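Local coordinates for alkyltransferase-like protein 1 (Schizosaccharomyces pombe, PDB 3GVA) that recognises O6-alkylguanine lesions in DNA, flips the damaged nucleotide out of the duplex into a hydrophobic pocket and so presents it to nucleotide excision repair, at residues G26-A29 / R30-M34; D12-C15 / E16-Y19. One frame throughout, in Å; residues are numbered along the deposited sequence.

Both contacts are local turns at the C-terminal ends of successive helices, 3-14 for contact 2 and 25-31 for contact 1, and both lie in the DNA-binding domain. Each is partly buried, with its apolar side chains inside and its charged ones outside. Contact 1 continues with i to i+4 backbone bonds, closes through a glycine, and carries a salt bridge on its exposed side. In contact 2, i to i+3 bonds replace them, and the one side-chain pair packed across it is apolar. The two ends meet: Tyr31 OH of contact 1 comes within 3.4 Å of Glu16 OE1 of contact 2, beside apolar packing of Val32, Ile28 and Tyr31 on Ala13.

Contact 1 of 2, residues G26-A29 / R30-M34; sequences GEIA and RYVGM
Gly26, Glu27 and Ile28 offer their carbonyls to the N-H groups of Arg30, Tyr31 and Val32 in i to i+4 order, after which Met34 N reaches back to Ala29 O (2.8 Å) and a weak bond joins Gly33 N to Arg30 O. This 6→1 and 5→2 pairing round Gly33, whose phi is +71°, is a Schellman motif.

On the exposed side, Arg30 folds back toward the start of the helix, over Gly26. The bend at chi3 (-78°) lays its guanidinium across the Gly26 carbonyl, with Gly26 O 3.3 Å from CZ, over one face. Arg30 NH2 then meets Glu27 OE1 at 2.7 Å in a salt bridge that is nearly straight (N-H...O 167°). The carboxylate oxygen approaches in the guanidinium plane but is used on its anti side. A water accepts from Arg30 NE and donates to Glu27 OE1, giving that oxygen two hydrogen bonds and tying the same pair twice.

On the inner side, Ile28 CG2 lies 4.4 Å from Val32 CG1, a loose apolar touch one turn apart. Ile28, Tyr31 and Val32 all rest on Ala13 of helix 3-14, and Met34 continues onto Phe6 of that helix. Lys9 of the same helix bonds to Val32 O, while the Tyr31 ring stands edge-to-face with Trp106, just beyond helix 101-104.

Contact 2 of 2, residues D12-C15 / E16-Y19; sequences DAVC and EIPY
Glu16 and Ile17 bond back to Ala13 and Val14, and the four residues from Val14 to Ile17 form a type I beta turn that takes the chain from helix 3-14 into the loop before helix 25-31. Both bonds span three residues, one after the other.

At Glu16 the backbone N donates to Ala13 O at 3.0 Å. The donor sits well above the carbonyl plane, 64° out of it, and so not on a lone pair. The Glu16 side chain runs back beside the helix: CG lies anti to its own carbonyl carbon and the chain is extended beyond it, so that CG comes 3.5 Å from Asp12 O and OE1 ends 3.9 Å from Ala13 CA. There OE1 also faces Tyr31 OH of helix 25-31, a long contact that is at most a weak hydrogen bond.

Ile17 comes next, its N donating to Val14 O at 3.0 Å, again from above the carbonyl plane. Its side chain lies alongside that of Val14, both pointing the same way, and the apolar touch is Val14 CG1 to Ile17 CD1 at 4.0 Å. Ile17 CG1 also passes 3.3 Å from Val14 O, so the isoleucine covers the turn's carbonyl as well. Val14 is buried and reaches Val54 on another loop. The psi of 124° at Ile17 leaves helical values, and the chain runs on extended through Pro18, which touches Trp106, to Tyr19, which touches Glu85.

On the turn's outer side one water donates to two carbonyls, Cys15 O at 3.0 Å and Ile17 O at 2.8 Å.

Contact 1 of 2, residues G26-A29 / R30-M34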
ATOM      1  N   GLY A  26       8.780   0.779  -2.034  1.00 20.45           N
ATOM      2  CA  GLY A  26      10.178   0.390  -1.969  1.00 22.77           C
ATOM      3  C   GLY A  26      10.381  -1.081  -1.674  1.00 24.45           C
ATOM      4  O   GLY A  26      11.200  -1.745  -2.312  1.00 23.84           O
ATOM      5  N   GLU A  27       9.641  -1.590  -0.696  1.00 24.76           N
ATOM      6  CA  GLU A  27       9.738  -2.995  -0.320  1.00 24.39           C
ATOM      7  C   GLU A  27       9.333  -3.894  -1.479  1.00 22.64           C
ATOM      8  O   GLU A  27       9.997  -4.889  -1.771  1.00 19.62           O
ATOM      9  CB  GLU A  27       8.837  -3.281   0.886  1.00 24.26           C
ATOM     10  CG  GLU A  27       9.334  -2.705   2.192  1.00 31.58           C
ATOM     11  CD  GLU A  27      10.613  -3.370   2.663  1.00 37.29           C
ATOM     12  OE1 GLU A  27      11.671  -2.709   2.657  1.00 38.30           O
ATOM     13  OE2 GLU A  27      10.559  -4.561   3.032  1.00 37.34           O
ATOM     14  N   ILE A  28       8.238  -3.545  -2.144  1.00 17.56           N
ATOM     15  CA  ILE A  28       7.756  -4.352  -3.260  1.00 19.82           C
ATOM     16  C   ILE A  28       8.765  -4.348  -4.400  1.00 23.31           C
ATOM     17  O   ILE A  28       9.044  -5.394  -4.995  1.00 23.51           O
ATOM     18  CB  ILE A  28       6.396  -3.837  -3.772  1.00 20.91           C
ATOM     19  CG1 ILE A  28       5.329  -4.038  -2.690  1.00 21.63           C
ATOM     20  CG2 ILE A  28       6.012  -4.544  -5.072  1.00 22.14           C
ATOM     21  CD1 ILE A  28       5.033  -5.496  -2.343  1.00 24.36           C
ATOM     22  N   ALA A  29       9.315  -3.176  -4.701  1.00 22.49           N
ATOM     23  CA  ALA A  29      10.293  -3.054  -5.778  1.00 25.82           C
ATOM     24  C   ALA A  29      11.494  -3.953  -5.514  1.00 24.36           C
ATOM     25  O   ALA A  29      11.991  -4.610  -6.418  1.00 27.52           O
ATOM     26  CB  ALA A  29      10.739  -1.606  -5.923  1.00 35.36           C
ATOM     27  N   ARG A  30      11.953  -3.986  -4.268  1.00 29.79           N
ATOM     28  CA  ARG A  30      13.089  -4.822  -3.903  1.00 30.17           C
ATOM     29  C   ARG A  30      12.672  -6.291  -3.909  1.00 32.48           C
ATOM     30  O   ARG A  30      13.475  -7.178  -4.216  1.00 32.16           O
ATOM     31  CB  ARG A  30      13.623  -4.425  -2.518  1.00 26.36           C
ATOM     32  CG  ARG A  30      14.332  -3.067  -2.478  1.00 22.57           C
ATOM     33  CD  ARG A  30      14.984  -2.790  -1.114  1.00 23.27           C
ATOM     34  NE  ARG A  30      14.038  -2.354  -0.081  1.00 26.18           N
ATOM     35  CZ  ARG A  30      13.507  -1.133  -0.011  1.00 26.98           C
ATOM     36  NH1 ARG A  30      13.821  -0.211  -0.915  1.00 25.84           N
ATOM     37  NH2 ARG A  30      12.663  -0.825   0.970  1.00 24.77           N
ATOM     38  N   TYR A  31      11.408  -6.542  -3.587  1.00 27.21           N
ATOM     39  CA  TYR A  31      10.887  -7.903  -3.559  1.00 30.19           C
ATOM     40  C   TYR A  31      10.788  -8.535  -4.955  1.00 28.77           C
ATOM     41  O   TYR A  31      11.035  -9.729  -5.114  1.00 30.88           O
ATOM     42  CB  TYR A  31       9.508  -7.928  -2.899  1.00 28.02           C
ATOM     43  CG  TYR A  31       8.903  -9.308  -2.827  1.00 30.54           C
ATOM     44  CD1 TYR A  31       9.482 -10.302  -2.046  1.00 32.85           C
ATOM     45  CD2 TYR A  31       7.741  -9.619  -3.536  1.00 31.80           C
ATOM     46  CE1 TYR A  31       8.921 -11.572  -1.966  1.00 32.06           C
ATOM     47  CE2 TYR A  31       7.175 -10.885  -3.464  1.00 30.06           C
ATOM     48  CZ  TYR A  31       7.770 -11.853  -2.674  1.00 32.69           C
ATOM     49  OH  TYR A  31       7.205 -13.100  -2.582  1.00 33.53           O
ATOM     50  N   VAL A  32      10.423  -7.743  -5.958  1.00 23.43           N
ATOM     51  CA  VAL A  32      10.301  -8.263  -7.316  1.00 26.04           C
ATOM     52  C   VAL A  32      11.587  -8.147  -8.133  1.00 27.42           C
ATOM     53  O   VAL A  32      11.558  -8.268  -9.359  1.00 26.62           O
ATOM     54  CB  VAL A  32       9.156  -7.572  -8.096  1.00 25.38           C
ATOM     55  CG1 VAL A  32       7.841  -7.802  -7.387  1.00 23.40           C
ATOM     56  CG2 VAL A  32       9.438  -6.091  -8.261  1.00 27.45           C
ATOM     57  N   GLY A  33      12.705  -7.902  -7.451  1.00 33.82           N
ATOM     58  CA  GLY A  33      13.995  -7.792  -8.120  1.00 36.17           C
ATOM     59  C   GLY A  33      14.229  -6.557  -8.975  1.00 39.56           C
ATOM     60  O   GLY A  33      14.986  -6.613  -9.948  1.00 41.23           O
ATOM     61  N   MET A  34      13.601  -5.443  -8.615  1.00 27.75           N
ATOM     62  CA  MET A  34      13.751  -4.193  -9.360  1.00 27.80           C
ATOM     63  C   MET A  34      13.923  -3.061  -8.344  1.00 27.27           C
ATOM     64  O   MET A  34      13.189  -2.069  -8.371  1.00 27.80           O
ATOM     65  CB  MET A  34      12.500  -3.945 -10.209  1.00 44.85           C
ATOM     66  CG  MET A  34      12.097  -5.110 -11.095  1.00 49.78           C
ATOM     67  SD  MET A  34      12.380  -4.771 -12.835  1.00 60.09           S
ATOM     68  CE  MET A  34      14.111  -5.129 -12.948  1.00 50.34           C
TER
HETATM   69  O   HOH W   1      13.537  -4.826   1.370  1.00 44.38           O

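Contact 2 of 2, residues D12-C15 / E16-Y19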
ATOM      1  N   ASP A  12       1.105  -8.883  -8.900  1.00 19.87           N
ATOM      2  CA  ASP A  12       1.306 -10.238  -8.403  1.00 22.67           C
ATOM      3  C   ASP A  12       1.919 -10.159  -7.020  1.00 22.02           C
ATOM      4  O   ASP A  12       1.533 -10.890  -6.112  1.00 25.79           O
ATOM      5  CB  ASP A  12       2.271 -11.033  -9.294  1.00 32.40           C
ATOM      6  CG  ASP A  12       1.624 -11.535 -10.557  1.00 40.70           C
ATOM      7  OD1 ASP A  12       0.452 -11.947 -10.490  1.00 45.82           O
ATOM      8  OD2 ASP A  12       2.293 -11.536 -11.613  1.00 47.29           O
ATOM      9  N   ALA A  13       2.887  -9.266  -6.868  1.00 20.15           N
ATOM     10  CA  ALA A  13       3.560  -9.108  -5.591  1.00 20.36           C
ATOM     11  C   ALA A  13       2.606  -8.594  -4.519  1.00 17.18           C
ATOM     12  O   ALA A  13       2.624  -9.080  -3.388  1.00 18.23           O
ATOM     13  CB  ALA A  13       4.760  -8.162  -5.740  1.00 22.94           C
ATOM     14  N   VAL A  14       1.778  -7.615  -4.867  1.00 17.01           N
ATOM     15  CA  VAL A  14       0.830  -7.060  -3.906  1.00 16.33           C
ATOM     16  C   VAL A  14      -0.183  -8.134  -3.475  1.00 16.78           C
ATOM     17  O   VAL A  14      -0.561  -8.219  -2.302  1.00 15.28           O
ATOM     18  CB  VAL A  14       0.081  -5.834  -4.503  1.00 18.66           C
ATOM     19  CG1 VAL A  14      -0.958  -5.325  -3.512  1.00 16.54           C
ATOM     20  CG2 VAL A  14       1.083  -4.720  -4.833  1.00 17.04           C
ATOM     21  N   CYS A  15      -0.609  -8.961  -4.423  1.00 21.41           N
ATOM     22  CA  CYS A  15      -1.560 -10.032  -4.124  1.00 24.50           C
ATOM     23  C   CYS A  15      -0.974 -11.006  -3.106  1.00 24.91           C
ATOM     24  O   CYS A  15      -1.695 -11.804  -2.513  1.00 25.26           O
ATOM     25  CB  CYS A  15      -1.930 -10.798  -5.400  1.00 23.09           C
ATOM     26  SG  CYS A  15      -3.022  -9.899  -6.521  1.00 31.29           S
ATOM     27  N   GLU A  16       0.337 -10.944  -2.906  1.00 25.29           N
ATOM     28  CA  GLU A  16       0.980 -11.826  -1.943  1.00 26.28           C
ATOM     29  C   GLU A  16       1.063 -11.266  -0.525  1.00 24.28           C
ATOM     30  O   GLU A  16       1.338 -12.014   0.407  1.00 22.55           O
ATOM     31  CB  GLU A  16       2.372 -12.208  -2.426  1.00 33.42           C
ATOM     32  CG  GLU A  16       2.351 -13.172  -3.586  1.00 37.67           C
ATOM     33  CD  GLU A  16       3.740 -13.587  -3.999  1.00 43.92           C
ATOM     34  OE1 GLU A  16       4.482 -12.733  -4.528  1.00 42.12           O
ATOM     35  OE2 GLU A  16       4.095 -14.766  -3.782  1.00 48.81           O
ATOM     36  N   ILE A  17       0.852  -9.959  -0.357  1.00 21.88           N
ATOM     37  CA  ILE A  17       0.881  -9.365   0.987  1.00 18.91           C
ATOM     38  C   ILE A  17      -0.244 -10.057   1.755  1.00 19.86           C
ATOM     39  O   ILE A  17      -1.399 -10.052   1.324  1.00 19.70           O
ATOM     40  CB  ILE A  17       0.595  -7.835   0.963  1.00 21.73           C
ATOM     41  CG1 ILE A  17       1.579  -7.124   0.029  1.00 21.37           C
ATOM     42  CG2 ILE A  17       0.728  -7.253   2.371  1.00 18.51           C
ATOM     43  CD1 ILE A  17       1.274  -5.649  -0.176  1.00 17.57           C
ATOM     44  N   PRO A  18       0.075 -10.673   2.899  1.00 24.71           N
ATOM     45  CA  PRO A  18      -1.013 -11.339   3.615  1.00 25.43           C
ATOM     46  C   PRO A  18      -2.025 -10.449   4.323  1.00 27.18           C
ATOM     47  O   PRO A  18      -1.779  -9.274   4.611  1.00 25.19           O
ATOM     48  CB  PRO A  18      -0.272 -12.272   4.573  1.00 23.21           C
ATOM     49  CG  PRO A  18       0.999 -11.552   4.830  1.00 24.01           C
ATOM     50  CD  PRO A  18       1.383 -11.028   3.475  1.00 20.98           C
ATOM     51  N   TYR A  19      -3.190 -11.035   4.562  1.00 23.09           N
ATOM     52  CA  TYR A  19      -4.290 -10.387   5.254  1.00 24.56           C
ATOM     53  C   TYR A  19      -3.743  -9.791   6.554  1.00 24.31           C
ATOM     54  O   TYR A  19      -2.986 -10.448   7.267  1.00 23.63           O
ATOM     55  CB  TYR A  19      -5.347 -11.448   5.569  1.00 28.78           C
ATOM     56  CG  TYR A  19      -6.592 -10.953   6.257  1.00 30.41           C
ATOM     57  CD1 TYR A  19      -7.699 -10.537   5.520  1.00 31.62           C
ATOM     58  CD2 TYR A  19      -6.685 -10.948   7.648  1.00 30.05           C
ATOM     59  CE1 TYR A  19      -8.874 -10.135   6.151  1.00 34.33           C
ATOM     60  CE2 TYR A  19      -7.856 -10.544   8.291  1.00 32.04           C
ATOM     61  CZ  TYR A  19      -8.947 -10.141   7.536  1.00 31.95           C
ATOM     62  OH  TYR A  19     -10.110  -9.756   8.162  1.00 30.88           O
TER
HETATM   63  O   HOH W   2      -2.553 -12.395   0.319  1.00 35.70           O